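Local structure of Kiaa0380 (Homo sapiens, 1HTJ) at residues H137-K142 with Y151-L156. The protein probably binds activated alpha subunits of heterotrimeric G proteins through this RGS-like domain, linking receptor signalling to the activation of Rho GTPases. The protein carries 3 engineered substitutions. Residues are numbered along the deposited sequence; the frame is centred on the assembly and turned at random.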
loop_
_atom_site.group_PDB
_atom_site.type_symbol
_atom_site.label_atom_id
_atom_site.label_comp_id
_atom_site.label_asym_id
_atom_site.label_seq_id
_atom_site.Cartn_x
_atom_site.Cartn_y
_atom_site.Cartn_z
ATOM N N HIS A 137 6.653 -11.922 -5.518
ATOM C CA HIS A 137 6.989 -13.130 -6.265
ATOM C C HIS A 137 5.701 -13.731 -6.850
ATOM O O HIS A 137 5.632 -14.104 -8.027
ATOM C CB HIS A 137 7.666 -14.153 -5.329
ATOM C CG HIS A 137 7.544 -15.574 -5.798
ATOM N ND1 HIS A 137 8.231 -16.062 -6.893
ATOM C CD2 HIS A 137 6.745 -16.585 -5.373
ATOM C CE1 HIS A 137 7.854 -17.308 -7.127
ATOM N NE2 HIS A 137 6.954 -17.649 -6.220
ATOM N N ASP A 138 4.680 -13.821 -6.008
ATOM C CA ASP A 138 3.411 -14.378 -6.427
ATOM C C ASP A 138 2.832 -13.653 -7.621
ATOM O O ASP A 138 2.345 -14.284 -8.554
ATOM C CB ASP A 138 2.423 -14.350 -5.277
ATOM C CG ASP A 138 2.807 -15.290 -4.190
ATOM O OD1 ASP A 138 3.284 -16.403 -4.524
ATOM O OD2 ASP A 138 2.628 -14.931 -3.009
ATOM N N TYR A 139 2.886 -12.326 -7.596
ATOM C CA TYR A 139 2.348 -11.578 -8.710
ATOM C C TYR A 139 3.159 -11.804 -9.982
ATOM O O TYR A 139 2.587 -11.884 -11.068
ATOM C CB TYR A 139 2.262 -10.078 -8.423
ATOM C CG TYR A 139 1.566 -9.378 -9.569
ATOM C CD1 TYR A 139 0.284 -9.776 -9.958
ATOM C CD2 TYR A 139 2.228 -8.424 -10.352
ATOM C CE1 TYR A 139 -0.319 -9.266 -11.099
ATOM C CE2 TYR A 139 1.628 -7.899 -11.511
ATOM C CZ TYR A 139 0.355 -8.339 -11.875
ATOM O OH TYR A 139 -0.223 -7.914 -13.048
ATOM N N ARG A 140 4.481 -11.907 -9.855
ATOM C CA ARG A 140 5.312 -12.139 -11.037
ATOM C C ARG A 140 4.952 -13.490 -11.641
ATOM O O ARG A 140 5.015 -13.677 -12.847
ATOM C CB ARG A 140 6.803 -12.081 -10.684
ATOM C CG ARG A 140 7.348 -10.634 -10.611
ATOM C CD ARG A 140 8.071 -10.332 -9.291
ATOM N NE ARG A 140 9.436 -10.851 -9.258
ATOM C CZ ARG A 140 10.385 -10.464 -10.109
ATOM N NH1 ARG A 140 10.096 -9.557 -11.043
ATOM N NH2 ARG A 140 11.615 -10.978 -10.038
ATOM N N THR A 141 4.563 -14.433 -10.796
ATOM C CA THR A 141 4.162 -15.740 -11.276
ATOM C C THR A 141 2.907 -15.559 -12.134
ATOM O O THR A 141 2.801 -16.152 -13.200
ATOM C CB THR A 141 3.872 -16.694 -10.096
ATOM O OG1 THR A 141 5.092 -16.956 -9.391
ATOM C CG2 THR A 141 3.264 -18.001 -10.592
ATOM N N LYS A 142 1.966 -14.735 -11.667
ATOM C CA LYS A 142 0.728 -14.459 -12.418
ATOM C C LYS A 142 1.079 -13.882 -13.793
ATOM O O LYS A 142 0.433 -14.205 -14.794
ATOM C CB LYS A 142 -0.161 -13.450 -11.674
ATOM C CG LYS A 142 -0.698 -13.940 -10.340
ATOM C CD LYS A 142 -1.857 -14.873 -10.549
ATOM C CE LYS A 142 -2.279 -15.567 -9.269
ATOM N NZ LYS A 142 -3.530 -16.374 -9.522
ATOM N N TYR A 151 -5.490 -7.949 -14.078
ATOM C CA TYR A 151 -5.220 -6.952 -13.063
ATOM C C TYR A 151 -4.864 -5.566 -13.563
ATOM O O TYR A 151 -4.248 -4.800 -12.825
ATOM C CB TYR A 151 -4.115 -7.459 -12.164
ATOM C CG TYR A 151 -4.415 -8.827 -11.624
ATOM C CD1 TYR A 151 -3.883 -9.975 -12.226
ATOM C CD2 TYR A 151 -5.245 -8.980 -10.522
ATOM C CE1 TYR A 151 -4.172 -11.235 -11.732
ATOM C CE2 TYR A 151 -5.543 -10.226 -10.025
ATOM C CZ TYR A 151 -5.006 -11.351 -10.629
ATOM O OH TYR A 151 -5.328 -12.593 -10.116
ATOM N N GLY A 152 -5.241 -5.255 -14.806
ATOM C CA GLY A 152 -4.975 -3.945 -15.375
ATOM C C GLY A 152 -3.710 -3.778 -16.213
ATOM O O GLY A 152 -3.411 -2.669 -16.666
ATOM N N GLU A 153 -2.968 -4.853 -16.456
ATOM C CA GLU A 153 -1.732 -4.709 -17.213
ATOM C C GLU A 153 -1.896 -4.205 -18.630
ATOM O O GLU A 153 -0.938 -3.747 -19.233
ATOM C CB GLU A 153 -0.918 -6.004 -17.187
ATOM C CG GLU A 153 -0.352 -6.272 -15.807
ATOM C CD GLU A 153 1.020 -6.899 -15.835
ATOM O OE1 GLU A 153 1.728 -6.704 -16.837
ATOM O OE2 GLU A 153 1.397 -7.571 -14.853
ATOM N N ASN A 154 -3.103 -4.266 -19.170
ATOM C CA ASN A 154 -3.302 -3.750 -20.514
ATOM C C ASN A 154 -3.047 -2.257 -20.512
ATOM O O ASN A 154 -2.358 -1.736 -21.385
ATOM C CB ASN A 154 -4.725 -4.023 -20.991
ATOM C CG ASN A 154 -4.846 -5.364 -21.668
ATOM O OD1 ASN A 154 -3.911 -6.170 -21.640
ATOM N ND2 ASN A 154 -5.995 -5.618 -22.285
ATOM N N ASP A 155 -3.592 -1.575 -19.508
ATOM C CA ASP A 155 -3.441 -0.136 -19.398
ATOM C C ASP A 155 -1.989 0.280 -19.317
ATOM O O ASP A 155 -1.663 1.414 -19.629
ATOM C CB ASP A 155 -4.191 0.377 -18.172
ATOM C CG ASP A 155 -5.616 -0.134 -18.113
ATOM O OD1 ASP A 155 -6.241 -0.224 -19.190
ATOM O OD2 ASP A 155 -6.107 -0.438 -16.996
ATOM N N LEU A 156 -1.115 -0.632 -18.899
ATOM C CA LEU A 156 0.308 -0.320 -18.791
ATOM C C LEU A 156 0.900 -0.082 -20.170
ATOM O O LEU A 156 1.908 0.609 -20.306
ATOM C CB LEU A 156 1.069 -1.458 -18.103
ATOM C CG LEU A 156 0.841 -1.687 -16.606
ATOM C CD1 LEU A 156 1.910 -2.623 -16.087
ATOM C CD2 LEU A 156 0.906 -0.378 -15.852
HETATM O O HOH W 1 -5.375 -15.221 -11.244
#
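Tyr139 reaches out from helix 118-144 and meets both Tyr151 and Glu153 in the loop that follows. With CG anti to the backbone N (chi1 -174°), its ring is turned toward the loop, where its hydroxyl meets the Glu153 carboxylate. Tyr139 OH donates to Glu153 OE2; the modelled 2.4 Å is very short and its exact length doubtful. The ring and carboxylate planes are turned 47° apart. The Glu153 chain comes from the opposite direction to Tyr139, and its bend at chi2 sets where the carboxylate lies. Arg143, just beyond the segment on the same helix, forms a salt bridge with OE2 as well, which would probably favour the charged carboxylate.

Against Tyr151, the Tyr139 ring presents its edge. The pair is an offset edge-to-face contact, planes at 87° and centroids 5.8 Å apart, with CE1 of Tyr139 3.8 Å from CD1 of Tyr151. Lys142, nearly one turn further along, runs obliquely past Tyr151, its CD 4.2 Å from Tyr151 OH. Lys142 NZ donates to a water at 2.8 Å, and the same water lies 2.9 Å from Tyr151 OH, to which it is also hydrogen-bonded. That hydroxyl is also hydrogen-bonded to Gln54.

Within the all-helical RGS-like domain, the contact ties the loop back onto the C-terminal end of helix 118-144. Helix 41-54 adds Val46 and Tyr50 beside Tyr139, while Phe31 of helix 27-32 meets the same ring edge-to-face.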